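Local coordinates for protein A-adding tRNA nucleotidyltransferase (Aquifex aeolicus, PDB 4WBY) that adds the terminal adenosine to tRNA ending in CC, using ATP with magnesium as cofactor, and so completes the CCA end, at residues A[271-274]-A[275-278]; A[295-298]-A[299-302]; A[250-253]-A[254-258]; A[239-243]-A[244-248]. All blocks are in the same frame, centred on the assembly; numbering follows the deposited sequence.

Contact 1: residues A[271-274]-A[275-278]; sequences GWLY and LLIL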
loop_
_atom_site.group_PDB
_atom_site.type_symbol
_atom_site.label_atom_id
_atom_site.label_comp_id
_atom_site.label_asym_id
_atom_site.label_seq_id
_atom_site.Cartn_x
_atom_site.Cartn_y
_atom_site.Cartn_z
ATOM N N GLY A 271 -3.773 0.927 -7.900
ATOM C CA GLY A 271 -2.588 1.731 -7.652
ATOM C C GLY A 271 -1.574 1.663 -8.782
ATOM O O GLY A 271 -0.915 2.662 -9.095
ATOM N N TRP A 272 -1.459 0.494 -9.407
ATOM C CA TRP A 272 -0.523 0.334 -10.513
ATOM C C TRP A 272 -0.887 1.214 -11.708
ATOM O O TRP A 272 -0.006 1.630 -12.457
ATOM C CB TRP A 272 -0.459 -1.128 -10.960
ATOM C CG TRP A 272 0.166 -2.032 -9.956
ATOM C CD1 TRP A 272 -0.475 -2.900 -9.126
ATOM C CD2 TRP A 272 1.566 -2.153 -9.663
ATOM N NE1 TRP A 272 0.434 -3.563 -8.343
ATOM C CE2 TRP A 272 1.696 -3.123 -8.651
ATOM C CE3 TRP A 272 2.720 -1.541 -10.167
ATOM C CZ2 TRP A 272 2.934 -3.493 -8.122
ATOM C CZ3 TRP A 272 3.953 -1.910 -9.644
ATOM C CH2 TRP A 272 4.051 -2.883 -8.634
ATOM N N LEU A 273 -2.174 1.506 -11.882
ATOM C CA LEU A 273 -2.599 2.388 -12.969
ATOM C C LEU A 273 -2.076 3.810 -12.790
ATOM O O LEU A 273 -1.694 4.460 -13.759
ATOM C CB LEU A 273 -4.121 2.423 -13.079
ATOM C CG LEU A 273 -4.828 1.111 -13.401
ATOM C CD1 LEU A 273 -6.326 1.351 -13.554
ATOM C CD2 LEU A 273 -4.255 0.500 -14.657
ATOM N N TYR A 274 -2.078 4.300 -11.556
ATOM C CA TYR A 274 -1.491 5.600 -11.276
ATOM C C TYR A 274 -0.018 5.586 -11.629
ATOM O O TYR A 274 0.496 6.533 -12.215
ATOM C CB TYR A 274 -1.655 5.980 -9.807
ATOM C CG TYR A 274 -3.068 6.307 -9.391
ATOM C CD1 TYR A 274 -3.582 7.589 -9.552
ATOM C CD2 TYR A 274 -3.883 5.340 -8.821
ATOM C CE1 TYR A 274 -4.871 7.892 -9.161
ATOM C CE2 TYR A 274 -5.169 5.633 -8.427
ATOM C CZ TYR A 274 -5.658 6.908 -8.597
ATOM O OH TYR A 274 -6.939 7.197 -8.201
ATOM N N LEU A 275 0.659 4.502 -11.260
ATOM C CA LEU A 275 2.078 4.370 -11.550
ATOM C C LEU A 275 2.343 4.388 -13.061
ATOM O O LEU A 275 3.277 5.038 -13.524
ATOM C CB LEU A 275 2.628 3.091 -10.928
ATOM C CG LEU A 275 4.149 3.020 -10.901
ATOM C CD1 LEU A 275 4.700 3.998 -9.871
ATOM C CD2 LEU A 275 4.583 1.598 -10.598
ATOM N N LEU A 276 1.521 3.669 -13.817
ATOM C CA LEU A 276 1.666 3.659 -15.272
ATOM C C LEU A 276 1.514 5.051 -15.871
ATOM O O LEU A 276 2.270 5.427 -16.763
ATOM C CB LEU A 276 0.643 2.725 -15.922
ATOM C CG LEU A 276 0.846 1.238 -15.629
ATOM C CD1 LEU A 276 -0.187 0.401 -16.368
ATOM C CD2 LEU A 276 2.253 0.793 -16.011
ATOM N N ILE A 277 0.534 5.815 -15.394
ATOM C CA ILE A 277 0.377 7.197 -15.849
ATOM C C ILE A 277 1.600 8.039 -15.453
ATOM O O ILE A 277 2.113 8.816 -16.264
ATOM C CB ILE A 277 -0.913 7.839 -15.287
ATOM C CG1 ILE A 277 -2.160 7.155 -15.866
ATOM C CG2 ILE A 277 -0.950 9.335 -15.570
ATOM C CD1 ILE A 277 -2.176 7.076 -17.390
ATOM N N LEU A 278 2.074 7.869 -14.219
ATOM C CA LEU A 278 3.259 8.584 -13.736
ATOM C C LEU A 278 4.495 8.406 -14.609
ATOM O O LEU A 278 5.246 9.350 -14.829
ATOM C CB LEU A 278 3.612 8.122 -12.323
ATOM C CG LEU A 278 3.163 8.895 -11.102
ATOM C CD1 LEU A 278 3.714 8.160 -9.908
ATOM C CD2 LEU A 278 3.658 10.330 -11.146
#
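The six-membered half of the Trp272 indole is met by one methyl of Leu275: CD2 lies 3.7 Å from both CE3 and CZ3, approaching the ring obliquely. Ala296, Pro297 and Val300 also pack on the indole. The side chains of Trp272 and Leu275 run alongside each other and point the same way. Leu275 reaches the ring because its CG stands anti to the backbone N (chi1 -167°), whereas Trp272 has its CG beside the backbone N. The other flat group belongs to Tyr274, which starts out away from residues 275-278; its hydroxyl packs on the backbone of Arg253 in helix 243-262. Leu273 and Leu276 meet more loosely at their methyl ends, with CD2 of Leu273 4.4 Å from CD1 of Leu276. Beneath the side chains runs a regular alpha-helical ladder. Leu276 N gives its hydrogen to Trp272 O at 2.9 Å, and Leu278 N donates to Tyr274 O at 2.9 Å; Gly271 O and Leu273 O accept from Leu275 N and Ile277 N. The carbonyl of Trp272 is further wrapped by carbon, with CG of Leu276 3.3 Å from Trp272 O. All these residues but Gly271 are buried, and the backbone bonds satisfy the carbonyls of residues 271-274. Helix 271-278 is packed against helix 298-309 through Trp272 and Leu276, helix 243-262 through Leu273, Tyr274 and Ile277, and helix 336-342 through Leu273 and Ile277.

Contact 2: residues A[295-298]-A[299-302]; sequences SAPS and WVRE. With SO4 (sulfate ion), chain E.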
loop_
_atom_site.group_PDB
_atom_site.type_symbol
_atom_site.label_atom_id
_atom_site.label_comp_id
_atom_site.label_asym_id
_atom_site.label_seq_id
_atom_site.Cartn_x
_atom_site.Cartn_y
_atom_site.Cartn_z
ATOM N N SER A 295 8.832 -5.390 -9.327
ATOM C CA SER A 295 8.179 -6.700 -9.393
ATOM C C SER A 295 6.698 -6.552 -9.743
ATOM O O SER A 295 5.835 -7.219 -9.161
ATOM C CB SER A 295 8.332 -7.466 -8.074
ATOM O OG SER A 295 9.694 -7.733 -7.783
ATOM N N ALA A 296 6.403 -5.673 -10.694
ATOM C CA ALA A 296 5.021 -5.444 -11.095
ATOM C C ALA A 296 4.376 -6.721 -11.627
ATOM O O ALA A 296 5.037 -7.539 -12.271
ATOM C CB ALA A 296 4.945 -4.337 -12.141
ATOM N N PRO A 297 3.077 -6.899 -11.351
ATOM C CA PRO A 297 2.340 -8.033 -11.924
ATOM C C PRO A 297 2.424 -8.069 -13.443
ATOM O O PRO A 297 2.609 -7.028 -14.090
ATOM C CB PRO A 297 0.895 -7.776 -11.484
ATOM C CG PRO A 297 1.020 -6.972 -10.230
ATOM C CD PRO A 297 2.255 -6.122 -10.402
ATOM N N SER A 298 2.278 -9.266 -14.000
ATOM C CA SER A 298 2.255 -9.455 -15.437
ATOM C C SER A 298 1.282 -8.507 -16.124
ATOM O O SER A 298 1.625 -7.898 -17.136
ATOM C CB SER A 298 1.891 -10.896 -15.768
ATOM O OG SER A 298 1.513 -11.003 -17.126
ATOM N N TRP A 299 0.075 -8.357 -15.585
ATOM C CA TRP A 299 -0.906 -7.525 -16.276
ATOM C C TRP A 299 -0.442 -6.078 -16.348
ATOM O O TRP A 299 -0.708 -5.393 -17.325
ATOM C CB TRP A 299 -2.298 -7.620 -15.628
ATOM C CG TRP A 299 -2.459 -7.045 -14.226
ATOM C CD1 TRP A 299 -2.436 -7.748 -13.048
ATOM C CD2 TRP A 299 -2.744 -5.683 -13.867
ATOM N NE1 TRP A 299 -2.667 -6.905 -11.987
ATOM C CE2 TRP A 299 -2.853 -5.633 -12.462
ATOM C CE3 TRP A 299 -2.897 -4.499 -14.596
ATOM C CZ2 TRP A 299 -3.112 -4.443 -11.773
ATOM C CZ3 TRP A 299 -3.160 -3.319 -13.906
ATOM C CH2 TRP A 299 -3.260 -3.303 -12.514
ATOM N N VAL A 300 0.273 -5.623 -15.324
ATOM C CA VAL A 300 0.798 -4.262 -15.314
ATOM C C VAL A 300 1.889 -4.094 -16.369
ATOM O O VAL A 300 1.907 -3.111 -17.121
ATOM C CB VAL A 300 1.358 -3.891 -13.930
ATOM C CG1 VAL A 300 1.967 -2.493 -13.953
ATOM C CG2 VAL A 300 0.266 -4.000 -12.866
ATOM N N ARG A 301 2.800 -5.057 -16.425
ATOM C CA ARG A 301 3.900 -4.989 -17.370
ATOM C C ARG A 301 3.394 -5.103 -18.804
ATOM O O ARG A 301 3.889 -4.405 -19.695
ATOM C CB ARG A 301 4.931 -6.073 -17.055
ATOM C CG ARG A 301 5.584 -5.839 -15.692
ATOM C CD ARG A 301 6.646 -6.862 -15.350
ATOM N NE ARG A 301 6.069 -8.132 -14.935
ATOM C CZ ARG A 301 6.148 -9.242 -15.660
ATOM N NH1 ARG A 301 6.775 -9.221 -16.829
ATOM N NH2 ARG A 301 5.591 -10.362 -15.226
ATOM N N GLU A 302 2.381 -5.942 -19.021
ATOM C CA GLU A 302 1.794 -6.076 -20.346
ATOM C C GLU A 302 1.001 -4.819 -20.711
ATOM O O GLU A 302 1.046 -4.359 -21.852
ATOM C CB GLU A 302 0.901 -7.315 -20.421
ATOM C CG GLU A 302 1.639 -8.646 -20.225
ATOM C CD GLU A 302 2.543 -9.040 -21.385
ATOM O OE1 GLU A 302 2.499 -8.387 -22.453
ATOM O OE2 GLU A 302 3.296 -10.025 -21.228
HETATM S S SO4 E . 6.457 -12.912 -17.904
HETATM O O1 SO4 E . 7.423 -11.818 -17.923
HETATM O O2 SO4 E . 5.365 -12.627 -16.976
HETATM O O3 SO4 E . 5.930 -13.129 -19.253
HETATM O O4 SO4 E . 7.121 -14.153 -17.500
HETATM O O HOH W 1 5.088 -10.912 -12.308
HETATM O O HOH W 2 3.699 -10.927 -18.717
#
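Ala296 meets the next helix in two ways. Its methyl CB rests 3.9 Å from Val300 CG1 and equally near Arg301 CG, while its carbonyl O accepts a hydrogen bond of 2.9 Å from Arg301 NE. That oxygen lies almost in the guanidinium plane, yet the donor stands above the carbonyl plane, 36° out of it. The arginine chain bends at chi3 (-76°), which turns NE back to the loop and leaves NH1 and NH2 facing a sulfate, probably from the crystallisation liquor. Arg301 NH1 binds sulfate O1 and Arg301 NH2 binds sulfate O2, so the anion sits at the guanidinium edge. Pro297 comes next: its CB is 3.7 Å from Trp299 CD1, its CD is 3.8 Å from Val300 CG2, and its O receives Arg301 N at 3.1 Å, nearly in line with the carbonyl. Trp299 also carries Val300 CG2 over the centre of one ring face and stacks with His335. Ser298 O accepts from Glu302 N, and one water joins Ser298 OG, Glu302 OE2 and sulfate O2. Ser298 CA covers one face of the guanidinium, so the arginine is held on several sides. The whole is a tight helix-to-helix connection: helix 284-293 ends at Ser295 in a Schellman motif, and helix 298-309 starts right after Pro297 at its N-cap, where the proline ring offers no side-chain acceptor.

Contact 3: residues A[250-253]-A[254-258]; sequences YALR and KVVDW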
loop_
_atom_site.group_PDB
_atom_site.type_symbol
_atom_site.label_atom_id
_atom_site.label_comp_id
_atom_site.label_asym_id
_atom_site.label_seq_id
_atom_site.Cartn_x
_atom_site.Cartn_y
_atom_site.Cartn_z
ATOM N N TYR A 250 -5.855 12.754 -11.739
ATOM C CA TYR A 250 -7.159 13.101 -11.184
ATOM C C TYR A 250 -8.295 12.540 -12.038
ATOM O O TYR A 250 -9.312 12.090 -11.505
ATOM C CB TYR A 250 -7.293 14.621 -11.024
ATOM C CG TYR A 250 -6.610 15.108 -9.763
ATOM C CD1 TYR A 250 -5.259 15.409 -9.758
ATOM C CD2 TYR A 250 -7.310 15.218 -8.567
ATOM C CE1 TYR A 250 -4.623 15.825 -8.608
ATOM C CE2 TYR A 250 -6.683 15.635 -7.408
ATOM C CZ TYR A 250 -5.339 15.937 -7.438
ATOM O OH TYR A 250 -4.700 16.357 -6.296
ATOM N N ALA A 251 -8.115 12.542 -13.357
ATOM C CA ALA A 251 -9.097 11.934 -14.248
ATOM C C ALA A 251 -9.188 10.436 -13.974
ATOM O O ALA A 251 -10.277 9.847 -13.976
ATOM C CB ALA A 251 -8.735 12.188 -15.710
ATOM N N LEU A 252 -8.033 9.828 -13.725
ATOM C CA LEU A 252 -7.980 8.404 -13.453
ATOM C C LEU A 252 -8.718 8.067 -12.160
ATOM O O LEU A 252 -9.430 7.071 -12.103
ATOM C CB LEU A 252 -6.532 7.919 -13.388
ATOM C CG LEU A 252 -6.342 6.437 -13.039
ATOM C CD1 LEU A 252 -6.893 5.523 -14.123
ATOM C CD2 LEU A 252 -4.871 6.105 -12.749
ATOM N N ARG A 253 -8.564 8.892 -11.127
ATOM C CA ARG A 253 -9.257 8.616 -9.872
ATOM C C ARG A 253 -10.776 8.550 -10.073
ATOM O O ARG A 253 -11.445 7.692 -9.503
ATOM C CB ARG A 253 -8.908 9.653 -8.805
ATOM C CG ARG A 253 -9.645 9.415 -7.489
ATOM C CD ARG A 253 -9.048 10.207 -6.346
ATOM N NE ARG A 253 -9.329 11.626 -6.504
ATOM C CZ ARG A 253 -8.960 12.561 -5.638
ATOM N NH1 ARG A 253 -8.289 12.225 -4.543
ATOM N NH2 ARG A 253 -9.265 13.831 -5.869
ATOM N N LYS A 254 -11.319 9.437 -10.901
ATOM C CA LYS A 254 -12.746 9.391 -11.189
ATOM C C LYS A 254 -13.121 8.077 -11.874
ATOM O O LYS A 254 -14.150 7.483 -11.561
ATOM C CB LYS A 254 -13.174 10.578 -12.057
ATOM C CG LYS A 254 -13.036 11.925 -11.355
ATOM C CD LYS A 254 -13.492 13.062 -12.255
ATOM C CE LYS A 254 -13.410 14.405 -11.549
ATOM N NZ LYS A 254 -14.351 14.483 -10.399
ATOM N N VAL A 255 -12.280 7.622 -12.798
ATOM C CA VAL A 255 -12.548 6.384 -13.528
ATOM C C VAL A 255 -12.466 5.169 -12.601
ATOM O O VAL A 255 -13.324 4.281 -12.636
ATOM C CB VAL A 255 -11.566 6.207 -14.710
ATOM C CG1 VAL A 255 -11.674 4.802 -15.313
ATOM C CG2 VAL A 255 -11.822 7.271 -15.772
ATOM N N VAL A 256 -11.440 5.147 -11.759
ATOM C CA VAL A 256 -11.233 4.046 -10.828
ATOM C C VAL A 256 -12.352 3.958 -9.793
ATOM O O VAL A 256 -12.831 2.866 -9.468
ATOM C CB VAL A 256 -9.869 4.188 -10.111
ATOM C CG1 VAL A 256 -9.828 3.373 -8.817
ATOM C CG2 VAL A 256 -8.743 3.800 -11.058
ATOM N N ASP A 257 -12.771 5.105 -9.270
ATOM C CA ASP A 257 -13.843 5.125 -8.281
ATOM C C ASP A 257 -15.139 4.619 -8.910
ATOM O O ASP A 257 -15.897 3.869 -8.285
ATOM C CB ASP A 257 -14.035 6.531 -7.710
ATOM C CG ASP A 257 -12.894 6.957 -6.788
ATOM O OD1 ASP A 257 -12.096 6.090 -6.362
ATOM O OD2 ASP A 257 -12.797 8.163 -6.484
ATOM N N TRP A 258 -15.380 5.017 -10.156
ATOM C CA TRP A 258 -16.554 4.547 -10.885
ATOM C C TRP A 258 -16.499 3.034 -11.094
ATOM O O TRP A 258 -17.472 2.324 -10.832
ATOM C CB TRP A 258 -16.671 5.270 -12.231
ATOM C CG TRP A 258 -17.689 4.671 -13.155
ATOM C CD1 TRP A 258 -19.030 4.927 -13.173
ATOM C CD2 TRP A 258 -17.448 3.714 -14.196
ATOM N NE1 TRP A 258 -19.640 4.187 -14.161
ATOM C CE2 TRP A 258 -18.692 3.434 -14.801
ATOM C CE3 TRP A 258 -16.304 3.069 -14.677
ATOM C CZ2 TRP A 258 -18.822 2.538 -15.863
ATOM C CZ3 TRP A 258 -16.436 2.177 -15.730
ATOM C CH2 TRP A 258 -17.684 1.919 -16.310
#
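Leu252 and Val256 make the apolar part of this helical turn: CD1 of Leu252 lies 4.0 Å from CG2 of Val256, the two side chains meeting at a slant. Leu252 CG is anti to its own backbone N (chi1 177°), and this brings the branched end within range of the valine although the side chain starts out away from it. Arg253 and Asp257 run side by side, and the carboxylate touches the methylene part of the arginine, OD2 of Asp257 being 3.5 Å from CG of Arg253. Their charged ends stay apart, with Arg253 NE 4.9 Å from Asp257 OD2. Instead the guanidinium reaches over to helix 219-228, where NH1 forms a salt bridge with Glu221; the hydroxyl of Tyr250 similarly bonds Glu224 on that helix. The backbone bonds complete the turn. Val256 N donates to Leu252 O at 2.8 Å and Asp257 N to Arg253 O at 2.9 Å. Val255 N reaches Ala251 O, while the bond from Lys254 N to Tyr250 O is long and weak at 3.4 Å. Helix 243-262 thus separates its chemistry by side: Leu252 and Val256 lie among apolar neighbours such as Leu273, whereas Arg253 spends its charge on a different helix. At this separation the attraction between Asp257 and the guanidinium is probably modest, the arginine being paired with Glu221.

Contact 4: residues A[239-243]-A[244-248]; sequences FQWNE and KVLQK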
loop_
_atom_site.group_PDB
_atom_site.type_symbol
_atom_site.label_atom_id
_atom_site.label_comp_id
_atom_site.label_asym_id
_atom_site.label_seq_id
_atom_site.Cartn_x
_atom_site.Cartn_y
_atom_site.Cartn_z
ATOM N N PHE A 239 12.659 10.873 -14.715
ATOM C CA PHE A 239 11.282 11.228 -14.410
ATOM C C PHE A 239 11.123 12.722 -14.171
ATOM O O PHE A 239 11.923 13.326 -13.465
ATOM C CB PHE A 239 10.763 10.479 -13.178
ATOM C CG PHE A 239 9.446 11.009 -12.682
ATOM C CD1 PHE A 239 8.255 10.621 -13.278
ATOM C CD2 PHE A 239 9.404 11.941 -11.661
ATOM C CE1 PHE A 239 7.051 11.136 -12.841
ATOM C CE2 PHE A 239 8.204 12.455 -11.222
ATOM C CZ PHE A 239 7.031 12.060 -11.807
ATOM N N GLN A 240 10.065 13.296 -14.737
ATOM C CA GLN A 240 9.676 14.678 -14.469
ATOM C C GLN A 240 8.157 14.798 -14.387
ATOM O O GLN A 240 7.432 14.174 -15.166
ATOM C CB GLN A 240 10.207 15.626 -15.552
ATOM C CG GLN A 240 11.724 15.720 -15.641
ATOM C CD GLN A 240 12.187 16.657 -16.742
ATOM O OE1 GLN A 240 11.394 17.420 -17.297
ATOM N NE2 GLN A 240 13.475 16.601 -17.066
ATOM N N TRP A 241 7.677 15.595 -13.441
ATOM C CA TRP A 241 6.265 15.952 -13.403
ATOM C C TRP A 241 5.917 16.956 -14.493
ATOM O O TRP A 241 6.767 17.732 -14.936
ATOM C CB TRP A 241 5.892 16.566 -12.059
ATOM C CG TRP A 241 5.726 15.606 -10.936
ATOM C CD1 TRP A 241 6.657 15.276 -10.001
ATOM C CD2 TRP A 241 4.544 14.864 -10.612
ATOM N NE1 TRP A 241 6.127 14.372 -9.108
ATOM C CE2 TRP A 241 4.834 14.098 -9.466
ATOM C CE3 TRP A 241 3.268 14.775 -11.178
ATOM C CZ2 TRP A 241 3.897 13.263 -8.870
ATOM C CZ3 TRP A 241 2.340 13.934 -10.592
ATOM C CH2 TRP A 241 2.658 13.194 -9.447
ATOM N N ASN A 242 4.656 16.942 -14.911
ATOM C CA ASN A 242 4.086 18.058 -15.654
ATOM C C ASN A 242 2.583 18.096 -15.418
ATOM O O ASN A 242 2.011 17.160 -14.846
ATOM C CB ASN A 242 4.400 17.969 -17.151
ATOM C CG ASN A 242 3.876 16.703 -17.781
ATOM O OD1 ASN A 242 2.672 16.468 -17.810
ATOM N ND2 ASN A 242 4.779 15.884 -18.307
ATOM N N GLU A 243 1.951 19.180 -15.854
ATOM C CA GLU A 243 0.539 19.411 -15.589
ATOM C C GLU A 243 -0.349 18.364 -16.252
ATOM O O GLU A 243 -1.342 17.935 -15.669
ATOM C CB GLU A 243 0.141 20.817 -16.051
ATOM C CG GLU A 243 -1.332 21.155 -15.866
ATOM C CD GLU A 243 -1.738 21.290 -14.406
ATOM O OE1 GLU A 243 -0.851 21.330 -13.528
ATOM O OE2 GLU A 243 -2.956 21.361 -14.139
ATOM N N LYS A 244 0.024 17.945 -17.459
ATOM C CA LYS A 244 -0.729 16.924 -18.187
ATOM C C LYS A 244 -0.837 15.623 -17.392
ATOM O O LYS A 244 -1.925 15.068 -17.247
ATOM C CB LYS A 244 -0.081 16.636 -19.540
ATOM C CG LYS A 244 -1.063 16.558 -20.690
ATOM C CD LYS A 244 -1.512 17.948 -21.109
ATOM C CE LYS A 244 -0.333 18.777 -21.594
ATOM N NZ LYS A 244 0.392 18.096 -22.705
ATOM N N VAL A 245 0.298 15.141 -16.892
ATOM C CA VAL A 245 0.327 13.917 -16.100
ATOM C C VAL A 245 -0.502 14.076 -14.830
ATOM O O VAL A 245 -1.279 13.194 -14.462
ATOM C CB VAL A 245 1.775 13.518 -15.738
ATOM C CG1 VAL A 245 1.787 12.451 -14.650
ATOM C CG2 VAL A 245 2.519 13.031 -16.979
ATOM N N LEU A 246 -0.342 15.209 -14.162
ATOM C CA LEU A 246 -1.069 15.449 -12.926
ATOM C C LEU A 246 -2.578 15.412 -13.163
ATOM O O LEU A 246 -3.313 14.761 -12.425
ATOM C CB LEU A 246 -0.648 16.790 -12.328
ATOM C CG LEU A 246 -1.222 17.152 -10.962
ATOM C CD1 LEU A 246 -0.810 16.124 -9.925
ATOM C CD2 LEU A 246 -0.750 18.538 -10.557
ATOM N N GLN A 247 -3.034 16.092 -14.211
ATOM C CA GLN A 247 -4.459 16.121 -14.514
ATOM C C GLN A 247 -4.975 14.738 -14.903
ATOM O O GLN A 247 -6.112 14.385 -14.583
ATOM C CB GLN A 247 -4.754 17.131 -15.627
ATOM C CG GLN A 247 -4.504 18.571 -15.214
ATOM C CD GLN A 247 -5.212 18.936 -13.921
ATOM O OE1 GLN A 247 -6.344 18.513 -13.680
ATOM N NE2 GLN A 247 -4.544 19.718 -13.080
ATOM N N LYS A 248 -4.136 13.950 -15.573
ATOM C CA LYS A 248 -4.506 12.577 -15.915
ATOM C C LYS A 248 -4.727 11.723 -14.662
ATOM O O LYS A 248 -5.614 10.866 -14.639
ATOM C CB LYS A 248 -3.440 11.933 -16.799
ATOM C CG LYS A 248 -3.418 12.445 -18.226
ATOM C CD LYS A 248 -2.459 11.636 -19.072
ATOM C CE LYS A 248 -2.897 10.191 -19.136
ATOM N NZ LYS A 248 -4.267 10.082 -19.709
#
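The chain enters helix 243-262 from an extended run at Asn242, whose backbone O takes Leu246 N at 3.1 Å, with Glu243 O then accepting from Gln247 N. The side chain of Asn242 adds a second grip on the first turn: OD1 receives Val245 N at 2.9 Å along a nearly straight bond (166°), the donor tilted somewhat from the amide plane. With CG placed between the backbone N and carbonyl carbon (chi1 59°), the amide can fold back over the helix start, and Val245 CG2 packs 3.5 Å from OD1 of Asn242. With an alanine in place of Asn242 the OD1 acceptor is gone, and Val245 N would probably be left without its capping partner, so that the first turn would be less firmly fixed. Trp241 reaches past the cap, its CZ3 lying 3.9 Å from CD1 of Leu246, with the side chains slanting across each other. On one face of the indole, offset toward the rim, sits Phe239 CZ; in return Trp241 NE1 lies at the edge of the phenyl ring. Farther along, Gln247 NE2 donates to Glu243 OE2 from above the carboxylate plane; the modelled 2.5 Å is unusually short, so its exact geometry is doubtful. A carboxylate in the first turn would probably be favoured by the helix dipole. Asn242 is a classic asparagine N-cap, and the Trp241-Leu246 contact, joining the residue before the cap to the fourth after it, fits a hydrophobic staple.

From the N terminus, contact 4 comes first, turning the loop after helix 219-228 into helix 243-262; contact 3 continues the same helix. Contact 1 lies on the next helix, 271-278, and contact 2 on the turn opening helix 298-309. Each is local, so the four follow in series, none nesting or crossing. Contact 1 is the hub: Tyr274 and Leu273 meet contact 3, Leu278 rests on Phe239 and Trp241 of contact 4, and Trp272 packs on Ala296, Pro297 and Val300 of contact 2. Contact 2 touches neither contact 3 nor contact 4. Together they tie helices 243-262, 271-278 and 298-309 together in the C-terminal part of the longer protein that this chain represents.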